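Local coordinates for protein endonuclease 2 (Arabidopsis thaliana, PDB 4CXP) that cleaves RNA and single-stranded DNA, and double-stranded DNA less well, into 5'-phosphorylated products with the help of three divalent metal ions, at residues Pro56-Ile60 with Arg83-Ala88; Tyr92-Leu96 with Ala114-Val118; Ser67-Asn71 with Asp207-Ser211. All blocks are in the same frame, centred on the assembly; numbering follows the deposited sequence. Where two conformers were deposited one is given.

Contact 1 (Pro56-Ile60 with Arg83-Ala88); sequences PLHYI and RCVAGA. With ZN (zinc ion), chain E; NAG (2-acetamido-2-deoxy-beta-D-glucopyranose), chain B; NAG (2-acetamido-2-deoxy-beta-D-glucopyranose), chain C.
Leu57 lays its two methyls over Arg83, CD2 on the CA (3.8 Å) and on one face of the guanidinium, and its CB meets Ala88 CB on the first turn of helix 85-96. This joins a metal-binding loop of the S1/P1 nuclease fold to the start of a helix. Next to Leu57, His58 turns away and gives ND1 to a zinc ion at 2.2 Å, a site it shares with Asp45, His120 and Asp124 from elsewhere in the chain. Val85, directly after the N-cap residue Cys84, sends its backbone N to Tyr59 O (3.0 Å, 154°), reaching that oxygen from well above the carbonyl plane. Its CA also makes a CA-H...O contact with Leu57 O. Ile60 crosses Val85 at about a right angle; with CG1 beside its own backbone N (chi1 -64°), that atom lies 3.8 Å from Val85 CG1 and, in one of the two conformers of Cys84, also meets the SG of its disulfide with Cys74. At the outer end the guanidinium grips the glycan. The chain of Arg83 bends at chi3 (66°), and NH1 and NH2 both donate to O3 of the first N-acetylglucosamine, at 3.0 and 3.1 Å, along the guanidinium edge.

Contact 2 (Tyr92-Leu96 with Ala114-Val118); sequences YTTQL and ALLFV. With NAG (2-acetamido-2-deoxy-beta-D-glucopyranose), chain B.
Tyr92 and Phe117 form the aromatic part of this helix pair, an offset stack with centroids 4.6 Å apart and planes tilted by 26°. Phe117 lies over one face of the tyrosine ring: its CD2 comes within 3.4 Å of Tyr92 CZ, and its CB makes a CH-pi contact with the same ring, 3.8 Å from the centroid. Tyr92 has CG beside its backbone N (chi1 -66°), the torsion with which its ring lies under Phe117. Apolar packing continues along the helices. Ala114 CB fills the angle between the Tyr92 ring and Leu96, whose CG is 3.9 Å away, and Leu96 CD1 runs on to Val118 CG1. A close approach of Thr93 CG2 to Val118 CG2 is doubtful, since each residue is split between two conformers. Two hydrogen bonds reach the glycan. Tyr92 OH shares one with O6 of the first N-acetylglucosamine (2.8 Å), and Gln95 NE2, also bonded to Asn91 OD1, donates to its ring O5 (3.0 Å), so the sugar is held from two successive turns. Helix 233-262 packs on Thr93 and Leu96. With segment axes 9.0 Å apart at their closest approach and 145° between their directions, this is a roughly antiparallel, obliquely crossing helix pair of the mainly helical S1/P1 nuclease fold, bordered by a protein-bound N-glycan.

Contact 3 (Ser67-Asn71 with Asp207-Ser211); sequences SYQYN and DIYAS
The Tyr68 ring is enclosed on both faces. Ala210 CB sits over one, 3.9 Å from the centroid and close to the ring normal in a CH-pi contact, while the backbone N of Tyr70 lies above the opposite face, offset toward the rim. In the ring plane, at the edge, are the CB of Asp207 and, in one of the two conformers of Ser211, its OG. Tyr70 presents its own edge to the aspartate, with CD2 3.4 Å from Asp207 OD1. Its ring plane is turned 60° from the carboxylate, whereas that of Tyr68 is turned 44°. The carboxylate meets both tyrosines and is parallel to neither ring.

One direct hydrogen bond spans the two segments: Tyr68 OH donates to Asp207 OD1 at 2.7 Å, meeting the oxygen from above the carboxylate plane. Extension of the tyrosine with CG opposite the backbone N (chi1 163°) carries the ring across Ala210 and its hydroxyl to the aspartate. The other oxygen, OD2, is taken by Tyr90 OH, so two phenols hold the carboxylate from its two ends and would probably favour its charged form. At the far end of the contact a water accepts from Tyr68 N (3.0 Å).

The surroundings are apolar as well as polar: Ile60 of strand 60-62 touches both Tyr68 and Ala210, and Ala86 of helix 85-96 touches Tyr68 and Asp207. The strand and both helices thus converge on the Tyr68 side chain. Residues 67-71 belong to a segment that probably contacts substrate, as in related nucleases; their packing joins this loop, which runs into helix 70-73, to helix 206-221 of the mainly helical S1/P1 nuclease fold, probably beside the substrate-binding surface.

Helix 85-96 ties the set together: its first turn serves contact 1 and its last turns contact 2, whose centre is 13 Å away. Both reach the same N-acetylglucosamine, contact 1 through Arg83 and contact 2 through Tyr92 and Gln95. Contacts 1 and 3 have centres 11 Å apart and touch directly, with Ile60 CD1 3.6 Å from Tyr68 CE1 and Ala86 CB 3.5 Å from Tyr68 OH. Contacts 2 and 3 do not meet; their nearest atoms are about 9 Å apart. Contact 1 carries the zinc ligand His58, whose side chain lies about 3 Å from a bound sulfate. The sugar lies along helix 85-96, while contact 3 includes the probable substrate segment.

Contact 1 (Pro56-Ile60 with Arg83-Ala88)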
ATOM      1  N   PRO A  56     -11.924   7.258   5.175  1.00 11.04           N
ATOM      2  CA  PRO A  56     -10.716   8.098   5.364  1.00 11.23           C
ATOM      3  C   PRO A  56      -9.488   7.311   5.820  1.00 10.43           C
ATOM      4  O   PRO A  56      -8.375   7.840   5.804  1.00 10.72           O
ATOM      5  CB  PRO A  56     -11.138   9.108   6.433  1.00 13.03           C
ATOM      6  CG  PRO A  56     -12.639   9.163   6.265  1.00 14.74           C
ATOM      7  CD  PRO A  56     -13.024   7.725   6.040  1.00 12.62           C
ATOM      8  N   LEU A  57      -9.679   6.054   6.216  1.00  9.96           N
ATOM      9  CA  LEU A  57      -8.593   5.233   6.718  1.00  9.55           C
ATOM     10  C   LEU A  57      -7.676   4.713   5.629  1.00  9.27           C
ATOM     11  O   LEU A  57      -6.674   4.076   5.945  1.00  9.97           O
ATOM     12  CB  LEU A  57      -9.159   4.055   7.528  1.00  9.95           C
ATOM     13  CG  LEU A  57     -10.065   4.435   8.703  1.00 10.70           C
ATOM     14  CD1 LEU A  57     -10.475   3.172   9.444  1.00 11.38           C
ATOM     15  CD2 LEU A  57      -9.440   5.447   9.657  1.00 11.65           C
ATOM     16  N   HIS A  58      -7.988   4.973   4.356  1.00  9.04           N
ATOM     17  CA  HIS A  58      -7.150   4.483   3.260  1.00  8.72           C
ATOM     18  C   HIS A  58      -6.011   5.424   2.908  1.00  8.23           C
ATOM     19  O   HIS A  58      -5.130   5.039   2.137  1.00  8.73           O
ATOM     20  CB  HIS A  58      -7.990   4.228   2.007  1.00  8.69           C
ATOM     21  CG  HIS A  58      -8.959   3.106   2.174  1.00  8.56           C
ATOM     22  ND1 HIS A  58      -8.870   1.935   1.467  1.00  8.42           N
ATOM     23  CD2 HIS A  58     -10.005   2.974   3.025  1.00  9.19           C
ATOM     24  CE1 HIS A  58      -9.837   1.128   1.877  1.00  8.52           C
ATOM     25  NE2 HIS A  58     -10.540   1.733   2.822  1.00  9.31           N
ATOM     26  N   TYR A  59      -5.993   6.651   3.435  1.00  8.52           N
ATOM     27  CA  TYR A  59      -5.037   7.639   2.966  1.00  8.70           C
ATOM     28  C   TYR A  59      -4.684   8.617   4.074  1.00  9.34           C
ATOM     29  O   TYR A  59      -5.217   8.556   5.192  1.00  9.62           O
ATOM     30  CB  TYR A  59      -5.591   8.352   1.701  1.00  9.72           C
ATOM     31  CG  TYR A  59      -6.916   9.024   1.964  1.00 10.55           C
ATOM     32  CD1 TYR A  59      -6.987  10.290   2.556  1.00 12.16           C
ATOM     33  CD2 TYR A  59      -8.108   8.385   1.667  1.00 11.45           C
ATOM     34  CE1 TYR A  59      -8.211  10.881   2.821  1.00 13.57           C
ATOM     35  CE2 TYR A  59      -9.323   8.974   1.942  1.00 13.23           C
ATOM     36  CZ  TYR A  59      -9.374  10.223   2.516  1.00 13.87           C
ATOM     37  OH  TYR A  59     -10.596  10.793   2.792  1.00 17.40           O
ATOM     38  N   ILE A  60      -3.763   9.527   3.738  1.00  9.47           N
ATOM     39  CA  ILE A  60      -3.382  10.679   4.552  1.00  9.94           C
ATOM     40  C   ILE A  60      -3.389  11.884   3.626  1.00 10.03           C
ATOM     41  O   ILE A  60      -2.778  11.844   2.561  1.00 11.06           O
ATOM     42  CB  ILE A  60      -1.979  10.535   5.162  1.00 10.73           C
ATOM     43  CG1 ILE A  60      -1.939   9.373   6.137  1.00 12.99           C
ATOM     44  CG2 ILE A  60      -1.569  11.810   5.852  1.00 15.81           C
ATOM     45  CD1 ILE A  60      -0.565   8.872   6.490  1.00 11.30           C
ATOM     46  N   ARG A  83      -7.679   9.312  12.385  1.00 13.10           N
ATOM     47  CA  ARG A  83      -8.482   8.754  11.316  1.00 12.74           C
ATOM     48  C   ARG A  83      -7.818   8.972   9.951  1.00 12.03           C
ATOM     49  O   ARG A  83      -8.242   9.781   9.132  1.00 13.13           O
ATOM     50  CB  ARG A  83      -9.915   9.249  11.397  1.00 14.62           C
ATOM     51  CG  ARG A  83     -10.527   8.936  12.776  1.00 15.97           C
ATOM     52  CD  ARG A  83     -12.020   8.788  12.740  1.00 15.82           C
ATOM     53  NE  ARG A  83     -12.420   7.625  11.966  1.00 15.22           N
ATOM     54  CZ  ARG A  83     -12.453   6.369  12.417  1.00 14.04           C
ATOM     55  NH1 ARG A  83     -12.119   6.063  13.658  1.00 15.38           N
ATOM     56  NH2 ARG A  83     -12.872   5.408  11.619  1.00 13.57           N
ATOM     57  N   CYS A  84      -6.770   8.185   9.747  1.00 11.70           N
ATOM     58  CA  CYS A  84      -6.003   8.149   8.516  0.70 10.33           C
ATOM     59  C   CYS A  84      -5.356   6.764   8.435  1.00  9.78           C
ATOM     60  O   CYS A  84      -5.440   5.982   9.379  1.00 11.10           O
ATOM     61  CB  CYS A  84      -4.946   9.257   8.482  0.70 11.33           C
ATOM     62  SG  CYS A  84      -3.396   8.895   9.357  0.70 13.63           S
ATOM     63  N   VAL A  85      -4.690   6.455   7.329  1.00  9.36           N
ATOM     64  CA  VAL A  85      -4.148   5.111   7.164  1.00  9.07           C
ATOM     65  C   VAL A  85      -3.103   4.750   8.224  1.00  9.39           C
ATOM     66  O   VAL A  85      -3.018   3.591   8.612  1.00 10.02           O
ATOM     67  CB  VAL A  85      -3.657   4.897   5.708  1.00  8.59           C
ATOM     68  CG1 VAL A  85      -2.444   5.734   5.344  1.00  9.13           C
ATOM     69  CG2 VAL A  85      -3.431   3.437   5.419  1.00  9.08           C
ATOM     70  N   ALA A  86      -2.281   5.706   8.664  1.00  9.93           N
ATOM     71  CA  ALA A  86      -1.338   5.414   9.750  1.00 10.56           C
ATOM     72  C   ALA A  86      -2.071   5.038  11.042  1.00 10.85           C
ATOM     73  O   ALA A  86      -1.725   4.069  11.710  1.00 11.45           O
ATOM     74  CB  ALA A  86      -0.380   6.581   9.996  1.00 11.27           C
ATOM     75  N   GLY A  87      -3.063   5.837  11.418  1.00 11.08           N
ATOM     76  CA  GLY A  87      -3.859   5.551  12.595  1.00 11.48           C
ATOM     77  C   GLY A  87      -4.588   4.221  12.501  1.00 10.77           C
ATOM     78  O   GLY A  87      -4.703   3.497  13.489  1.00 11.72           O
ATOM     79  N   ALA A  88      -5.057   3.877  11.308  1.00 10.41           N
ATOM     80  CA  ALA A  88      -5.716   2.594  11.095  1.00 10.47           C
ATOM     81  C   ALA A  88      -4.734   1.443  11.292  1.00 10.03           C
ATOM     82  O   ALA A  88      -5.069   0.429  11.896  1.00 10.79           O
ATOM     83  CB  ALA A  88      -6.339   2.536   9.723  1.00 11.19           C
TER
HETATM   84 ZN    ZN E 931      -7.719   1.291  -0.285  1.00  9.99          ZN
HETATM   85  C1  NAG B   1     -10.425   0.724  14.785  1.00 12.28           C
HETATM   86  C2  NAG B   1     -11.032   1.948  14.035  1.00 12.88           C
HETATM   87  C3  NAG B   1     -12.475   2.137  14.483  1.00 13.33           C
HETATM   88  C4  NAG B   1     -13.244   0.829  14.298  1.00 13.19           C
HETATM   89  C5  NAG B   1     -12.479  -0.363  14.875  1.00 13.58           C
HETATM   90  C6  NAG B   1     -13.085  -1.691  14.466  1.00 14.06           C
HETATM   91  C7  NAG B   1      -9.256   3.553  13.457  1.00 12.93           C
HETATM   92  C8  NAG B   1      -8.587   4.849  13.767  1.00 14.06           C
HETATM   93  N2  NAG B   1     -10.294   3.195  14.220  1.00 13.00           N
HETATM   94  O3  NAG B   1     -13.065   3.232  13.770  1.00 13.96           O
HETATM   95  O4  NAG B   1     -14.485   0.818  14.978  1.00 14.25           O
HETATM   96  O5  NAG B   1     -11.129  -0.413  14.455  1.00 13.04           O
HETATM   97  O6  NAG B   1     -13.155  -1.752  13.053  1.00 13.80           O
HETATM   98  O7  NAG B   1      -8.850   2.832  12.535  1.00 12.83           O
HETATM   99  C1  NAG C   2     -15.594   1.354  14.307  1.00 15.27           C
HETATM  100  C2  NAG C   2     -16.862   0.718  14.896  1.00 16.14           C
HETATM  101  C3  NAG C   2     -18.098   1.327  14.259  1.00 16.33           C
HETATM  102  C4  NAG C   2     -18.053   2.841  14.370  1.00 16.97           C
HETATM  103  C5  NAG C   2     -16.710   3.379  13.876  1.00 16.21           C
HETATM  104  C6  NAG C   2     -16.568   4.876  14.095  1.00 17.57           C
HETATM  105  C7  NAG C   2     -16.562  -1.558  15.729  1.00 20.71           C
HETATM  106  C8  NAG C   2     -16.704  -3.027  15.461  1.00 23.56           C
HETATM  107  N2  NAG C   2     -16.906  -0.733  14.744  1.00 18.09           N
HETATM  108  O3  NAG C   2     -19.261   0.811  14.875  1.00 19.75           O
HETATM  109  O4  NAG C   2     -19.112   3.338  13.560  1.00 18.49           O
HETATM  110  O5  NAG C   2     -15.646   2.747  14.552  1.00 15.61           O
HETATM  111  O6  NAG C   2     -15.275   5.300  13.731  1.00 20.68           O
HETATM  112  O7  NAG C   2     -16.132  -1.168  16.813  1.00 22.07           O
HETATM  113  O   HOH W   1      -7.824  10.569   6.473  1.00 12.89           O

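Contact 2 (Tyr92-Leu96 with Ala114-Val118)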
ATOM      1  N   TYR A  92      -5.485  -1.557  14.002  1.00 11.25           N
ATOM      2  CA  TYR A  92      -5.711  -2.951  13.672  1.00 11.51           C
ATOM      3  C   TYR A  92      -4.546  -3.834  14.083  1.00 11.59           C
ATOM      4  O   TYR A  92      -4.762  -4.997  14.450  1.00 12.48           O
ATOM      5  CB  TYR A  92      -6.132  -3.089  12.199  1.00 11.40           C
ATOM      6  CG  TYR A  92      -7.483  -2.459  11.942  1.00 11.19           C
ATOM      7  CD1 TYR A  92      -8.618  -3.009  12.501  1.00 11.73           C
ATOM      8  CD2 TYR A  92      -7.629  -1.298  11.204  1.00 11.26           C
ATOM      9  CE1 TYR A  92      -9.854  -2.418  12.329  1.00 12.05           C
ATOM     10  CE2 TYR A  92      -8.859  -0.700  11.030  1.00 11.51           C
ATOM     11  CZ  TYR A  92      -9.973  -1.267  11.590  1.00 11.74           C
ATOM     12  OH  TYR A  92     -11.178  -0.644  11.416  1.00 12.65           O
ATOM     13  N   THR A  93      -3.313  -3.312  14.089  1.00 11.97           N
ATOM     14  CA  THR A  93      -2.205  -4.073  14.617  0.70 12.85           C
ATOM     15  C   THR A  93      -2.398  -4.348  16.133  1.00 13.41           C
ATOM     16  O   THR A  93      -2.170  -5.444  16.624  1.00 14.59           O
ATOM     17  CB  THR A  93      -0.835  -3.428  14.273  0.70 14.68           C
ATOM     18  OG1 THR A  93      -0.736  -2.121  14.748  0.70 15.32           O
ATOM     19  CG2 THR A  93      -0.559  -3.416  12.814  0.70 13.71           C
ATOM     20  N   THR A  94      -2.844  -3.326  16.850  1.00 14.29           N
ATOM     21  CA  THR A  94      -3.108  -3.482  18.275  1.00 15.69           C
ATOM     22  C   THR A  94      -4.171  -4.549  18.500  1.00 15.41           C
ATOM     23  O   THR A  94      -4.019  -5.390  19.363  1.00 16.78           O
ATOM     24  CB  THR A  94      -3.503  -2.152  18.915  1.00 19.31           C
ATOM     25  OG1 THR A  94      -2.359  -1.300  18.885  1.00 22.33           O
ATOM     26  CG2 THR A  94      -3.946  -2.335  20.352  1.00 21.64           C
ATOM     27  N   GLN A  95      -5.241  -4.528  17.715  1.00 13.88           N
ATOM     28  CA  GLN A  95      -6.280  -5.540  17.852  1.00 14.36           C
ATOM     29  C   GLN A  95      -5.719  -6.950  17.660  1.00 14.30           C
ATOM     30  O   GLN A  95      -6.056  -7.865  18.414  1.00 15.67           O
ATOM     31  CB  GLN A  95      -7.408  -5.287  16.864  1.00 13.50           C
ATOM     32  CG  GLN A  95      -8.184  -4.021  17.142  1.00 14.01           C
ATOM     33  CD  GLN A  95      -9.187  -3.717  16.067  1.00 13.32           C
ATOM     34  OE1 GLN A  95      -9.677  -4.614  15.388  1.00 14.30           O
ATOM     35  NE2 GLN A  95      -9.486  -2.434  15.891  1.00 13.94           N
ATOM     36  N   LEU A  96      -4.868  -7.135  16.650  1.00 13.49           N
ATOM     37  CA  LEU A  96      -4.363  -8.472  16.365  1.00 13.15           C
ATOM     38  C   LEU A  96      -3.420  -9.005  17.439  1.00 13.98           C
ATOM     39  O   LEU A  96      -3.257 -10.202  17.558  1.00 14.56           O
ATOM     40  CB  LEU A  96      -3.686  -8.488  15.000  1.00 12.81           C
ATOM     41  CG  LEU A  96      -4.655  -8.395  13.829  1.00 13.51           C
ATOM     42  CD1 LEU A  96      -3.905  -8.059  12.562  1.00 15.56           C
ATOM     43  CD2 LEU A  96      -5.474  -9.667  13.634  1.00 14.40           C
ATOM     44  N   ALA A 114      -9.722  -7.323  11.188  1.00 11.43           N
ATOM     45  CA  ALA A 114      -8.484  -6.627  11.522  1.00 11.23           C
ATOM     46  C   ALA A 114      -7.344  -7.078  10.604  1.00 10.48           C
ATOM     47  O   ALA A 114      -6.555  -6.247  10.153  1.00 10.47           O
ATOM     48  CB  ALA A 114      -8.100  -6.840  12.974  1.00 11.53           C
ATOM     49  N   LEU A 115      -7.256  -8.378  10.329  1.00 10.68           N
ATOM     50  CA  LEU A 115      -6.230  -8.894   9.421  1.00 10.15           C
ATOM     51  C   LEU A 115      -6.393  -8.298   8.026  1.00 10.09           C
ATOM     52  O   LEU A 115      -5.412  -7.888   7.397  1.00 10.14           O
ATOM     53  CB  LEU A 115      -6.302 -10.427   9.374  1.00 10.72           C
ATOM     54  CG  LEU A 115      -5.356 -11.070   8.363  1.00 11.19           C
ATOM     55  CD1 LEU A 115      -3.878 -10.767   8.657  1.00 11.90           C
ATOM     56  CD2 LEU A 115      -5.620 -12.567   8.306  1.00 12.47           C
ATOM     57  N   LEU A 116      -7.620  -8.276   7.524  1.00 10.00           N
ATOM     58  CA  LEU A 116      -7.864  -7.786   6.180  1.00 10.11           C
ATOM     59  C   LEU A 116      -7.624  -6.287   6.073  1.00  9.87           C
ATOM     60  O   LEU A 116      -7.118  -5.806   5.055  1.00 10.08           O
ATOM     61  CB  LEU A 116      -9.273  -8.171   5.718  1.00 10.86           C
ATOM     62  CG  LEU A 116      -9.558  -9.677   5.670  1.00 12.12           C
ATOM     63  CD1 LEU A 116     -10.954  -9.910   5.143  1.00 13.24           C
ATOM     64  CD2 LEU A 116      -8.529 -10.437   4.829  1.00 13.47           C
ATOM     65  N   PHE A 117      -7.976  -5.550   7.114  1.00  9.98           N
ATOM     66  CA  PHE A 117      -7.696  -4.124   7.147  1.00  9.66           C
ATOM     67  C   PHE A 117      -6.189  -3.860   7.221  1.00  9.98           C
ATOM     68  O   PHE A 117      -5.675  -3.053   6.466  1.00 10.60           O
ATOM     69  CB  PHE A 117      -8.389  -3.453   8.342  1.00 10.22           C
ATOM     70  CG  PHE A 117      -9.845  -3.109   8.138  1.00 10.59           C
ATOM     71  CD1 PHE A 117     -10.266  -2.367   7.042  1.00 11.18           C
ATOM     72  CD2 PHE A 117     -10.795  -3.470   9.095  1.00 11.68           C
ATOM     73  CE1 PHE A 117     -11.586  -1.987   6.902  1.00 11.77           C
ATOM     74  CE2 PHE A 117     -12.117  -3.094   8.957  1.00 12.76           C
ATOM     75  CZ  PHE A 117     -12.517  -2.354   7.867  1.00 12.96           C
ATOM     76  N   VAL A 118      -5.468  -4.524   8.119  1.00 10.20           N
ATOM     77  CA  VAL A 118      -4.076  -4.199   8.217  0.50 10.26           C
ATOM     78  C   VAL A 118      -3.334  -4.592   6.920  1.00  9.57           C
ATOM     79  O   VAL A 118      -2.417  -3.882   6.503  1.00  9.90           O
ATOM     80  CB  VAL A 118      -3.491  -4.759   9.519  0.50 10.90           C
ATOM     81  CG1 VAL A 118      -3.111  -6.213   9.367  0.50 10.42           C
ATOM     82  CG2 VAL A 118      -2.327  -3.914   9.963  0.50 11.77           C
TER
HETATM   83  C1  NAG B   1     -10.425   0.724  14.785  1.00 12.28           C
HETATM   84  C2  NAG B   1     -11.032   1.948  14.035  1.00 12.88           C
HETATM   85  C3  NAG B   1     -12.475   2.137  14.483  1.00 13.33           C
HETATM   86  C4  NAG B   1     -13.244   0.829  14.298  1.00 13.19           C
HETATM   87  C5  NAG B   1     -12.479  -0.363  14.875  1.00 13.58           C
HETATM   88  C6  NAG B   1     -13.085  -1.691  14.466  1.00 14.06           C
HETATM   89  C7  NAG B   1      -9.256   3.553  13.457  1.00 12.93           C
HETATM   90  C8  NAG B   1      -8.587   4.849  13.767  1.00 14.06           C
HETATM   91  N2  NAG B   1     -10.294   3.195  14.220  1.00 13.00           N
HETATM   92  O3  NAG B   1     -13.065   3.232  13.770  1.00 13.96           O
HETATM   93  O4  NAG B   1     -14.485   0.818  14.978  1.00 14.25           O
HETATM   94  O5  NAG B   1     -11.129  -0.413  14.455  1.00 13.04           O
HETATM   95  O6  NAG B   1     -13.155  -1.752  13.053  1.00 13.80           O
HETATM   96  O7  NAG B   1      -8.850   2.832  12.535  1.00 12.83           O

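Contact 3 (Ser67-Asn71 with Asp207-Ser211)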
ATOM      1  N   SER A  67       6.376  16.909   3.475  1.00 12.92           N
ATOM      2  CA  SER A  67       6.479  16.422   4.833  1.00 13.33           C
ATOM      3  C   SER A  67       5.196  15.762   5.313  1.00 12.44           C
ATOM      4  O   SER A  67       4.088  16.088   4.881  1.00 13.85           O
ATOM      5  CB  SER A  67       6.900  17.542   5.752  1.00 17.11           C
ATOM      6  OG  SER A  67       5.846  18.395   5.959  1.00 23.54           O
ATOM      7  N   TYR A  68       5.383  14.836   6.240  1.00 11.81           N
ATOM      8  CA  TYR A  68       4.298  14.187   6.949  1.00 11.83           C
ATOM      9  C   TYR A  68       4.639  14.171   8.433  1.00 12.52           C
ATOM     10  O   TYR A  68       5.755  13.841   8.811  1.00 13.39           O
ATOM     11  CB  TYR A  68       4.105  12.744   6.475  1.00 12.79           C
ATOM     12  CG  TYR A  68       3.299  11.918   7.440  1.00 12.32           C
ATOM     13  CD1 TYR A  68       1.927  12.076   7.544  1.00 12.41           C
ATOM     14  CD2 TYR A  68       3.913  11.019   8.300  1.00 13.12           C
ATOM     15  CE1 TYR A  68       1.185  11.363   8.474  1.00 12.67           C
ATOM     16  CE2 TYR A  68       3.183  10.292   9.218  1.00 13.23           C
ATOM     17  CZ  TYR A  68       1.818  10.458   9.304  1.00 12.66           C
ATOM     18  OH  TYR A  68       1.067   9.716  10.199  1.00 14.24           O
ATOM     19  N   GLN A  69       3.660  14.529   9.255  1.00 12.18           N
ATOM     20  CA  GLN A  69       3.750  14.381  10.702  1.00 12.80           C
ATOM     21  C   GLN A  69       2.417  13.857  11.208  1.00 13.29           C
ATOM     22  O   GLN A  69       1.370  14.413  10.880  1.00 14.09           O
ATOM     23  CB  GLN A  69       4.068  15.710  11.399  1.00 14.16           C
ATOM     24  CG  GLN A  69       5.390  16.326  10.986  1.00 16.29           C
ATOM     25  CD  GLN A  69       5.708  17.627  11.684  1.00 18.85           C
ATOM     26  OE1 GLN A  69       6.881  17.947  11.929  1.00 22.16           O
ATOM     27  NE2 GLN A  69       4.681  18.394  11.992  1.00 20.25           N
ATOM     28  N   TYR A  70       2.453  12.799  12.014  1.00 13.70           N
ATOM     29  CA  TYR A  70       1.227  12.183  12.518  1.00 13.43           C
ATOM     30  C   TYR A  70       0.316  13.195  13.206  1.00 14.89           C
ATOM     31  O   TYR A  70      -0.872  13.295  12.910  1.00 14.79           O
ATOM     32  CB  TYR A  70       1.558  11.042  13.474  1.00 14.69           C
ATOM     33  CG  TYR A  70       0.348  10.291  13.990  1.00 14.43           C
ATOM     34  CD1 TYR A  70      -0.377  10.754  15.080  1.00 17.42           C
ATOM     35  CD2 TYR A  70      -0.069   9.120  13.384  1.00 15.00           C
ATOM     36  CE1 TYR A  70      -1.491  10.072  15.542  1.00 19.39           C
ATOM     37  CE2 TYR A  70      -1.173   8.433  13.843  1.00 15.88           C
ATOM     38  CZ  TYR A  70      -1.881   8.910  14.910  1.00 18.11           C
ATOM     39  OH  TYR A  70      -2.982   8.213  15.374  1.00 22.77           O
ATOM     40  N   ASN A  71       0.850  13.937  14.158  1.00 16.27           N
ATOM     41  CA  ASN A  71      -0.040  14.811  14.913  1.00 18.28           C
ATOM     42  C   ASN A  71      -0.677  15.887  14.041  1.00 19.33           C
ATOM     43  O   ASN A  71      -1.839  16.239  14.250  1.00 22.92           O
ATOM     44  CB  ASN A  71       0.657  15.400  16.143  1.00 22.28           C
ATOM     45  CG  ASN A  71       0.939  14.351  17.201  1.00 23.30           C
ATOM     46  OD1 ASN A  71       0.192  13.382  17.358  1.00 26.85           O
ATOM     47  ND2 ASN A  71       2.006  14.557  17.958  1.00 27.99           N
ATOM     48  N   ASP A 207       4.406   5.565  10.400  1.00 11.17           N
ATOM     49  CA  ASP A 207       4.809   6.933  10.127  1.00 11.65           C
ATOM     50  C   ASP A 207       6.085   6.986   9.283  1.00 11.38           C
ATOM     51  O   ASP A 207       6.286   7.918   8.495  1.00 12.17           O
ATOM     52  CB  ASP A 207       4.940   7.722  11.427  1.00 13.66           C
ATOM     53  CG  ASP A 207       3.605   7.841  12.174  1.00 15.81           C
ATOM     54  OD1 ASP A 207       2.545   7.876  11.522  1.00 15.50           O
ATOM     55  OD2 ASP A 207       3.602   7.854  13.424  1.00 23.01           O
ATOM     56  N   ILE A 208       6.950   5.988   9.438  1.00 11.05           N
ATOM     57  CA  ILE A 208       8.151   5.868   8.619  0.70 11.31           C
ATOM     58  C   ILE A 208       7.753   5.753   7.143  1.00  9.68           C
ATOM     59  O   ILE A 208       8.325   6.385   6.250  1.00 10.72           O
ATOM     60  CB  ILE A 208       8.970   4.611   9.058  0.70 12.80           C
ATOM     61  CG1 ILE A 208       9.433   4.742  10.518  0.70 15.71           C
ATOM     62  CG2 ILE A 208      10.144   4.362   8.119  0.70 13.50           C
ATOM     63  CD1 ILE A 208      10.289   5.953  10.807  0.70 20.48           C
ATOM     64  N   TYR A 209       6.773   4.899   6.891  1.00  8.45           N
ATOM     65  CA  TYR A 209       6.367   4.559   5.549  1.00  8.51           C
ATOM     66  C   TYR A 209       5.654   5.723   4.881  1.00  8.44           C
ATOM     67  O   TYR A 209       5.854   6.008   3.698  1.00  8.57           O
ATOM     68  CB  TYR A 209       5.489   3.304   5.534  1.00  9.23           C
ATOM     69  CG  TYR A 209       5.961   2.185   6.452  1.00  9.09           C
ATOM     70  CD1 TYR A 209       7.299   2.024   6.787  1.00  9.96           C
ATOM     71  CD2 TYR A 209       5.060   1.294   6.986  1.00 10.32           C
ATOM     72  CE1 TYR A 209       7.726   1.042   7.655  1.00 10.69           C
ATOM     73  CE2 TYR A 209       5.478   0.281   7.851  1.00 11.60           C
ATOM     74  CZ  TYR A 209       6.816   0.166   8.167  1.00 11.65           C
ATOM     75  OH  TYR A 209       7.249  -0.833   9.020  1.00 15.37           O
ATOM     76  N   ALA A 210       4.832   6.421   5.655  1.00  8.59           N
ATOM     77  CA  ALA A 210       4.149   7.593   5.157  1.00  8.97           C
ATOM     78  C   ALA A 210       5.102   8.718   4.808  1.00  9.04           C
ATOM     79  O   ALA A 210       4.943   9.393   3.805  1.00  9.33           O
ATOM     80  CB  ALA A 210       3.100   8.062   6.158  1.00  9.86           C
ATOM     81  N   SER A 211       6.118   8.927   5.643  1.00  9.25           N
ATOM     82  CA  SER A 211       7.107   9.980   5.369  0.70  9.80           C
ATOM     83  C   SER A 211       7.879   9.713   4.091  1.00  9.09           C
ATOM     84  O   SER A 211       8.114  10.635   3.308  1.00 10.12           O
ATOM     85  CB  SER A 211       8.038  10.152   6.563  0.70 12.19           C
ATOM     86  OG  SER A 211       7.374  10.804   7.603  0.70 15.94           O
TER
HETATM   87  O   HOH W   2       8.241  14.050   6.677  1.00 17.96           O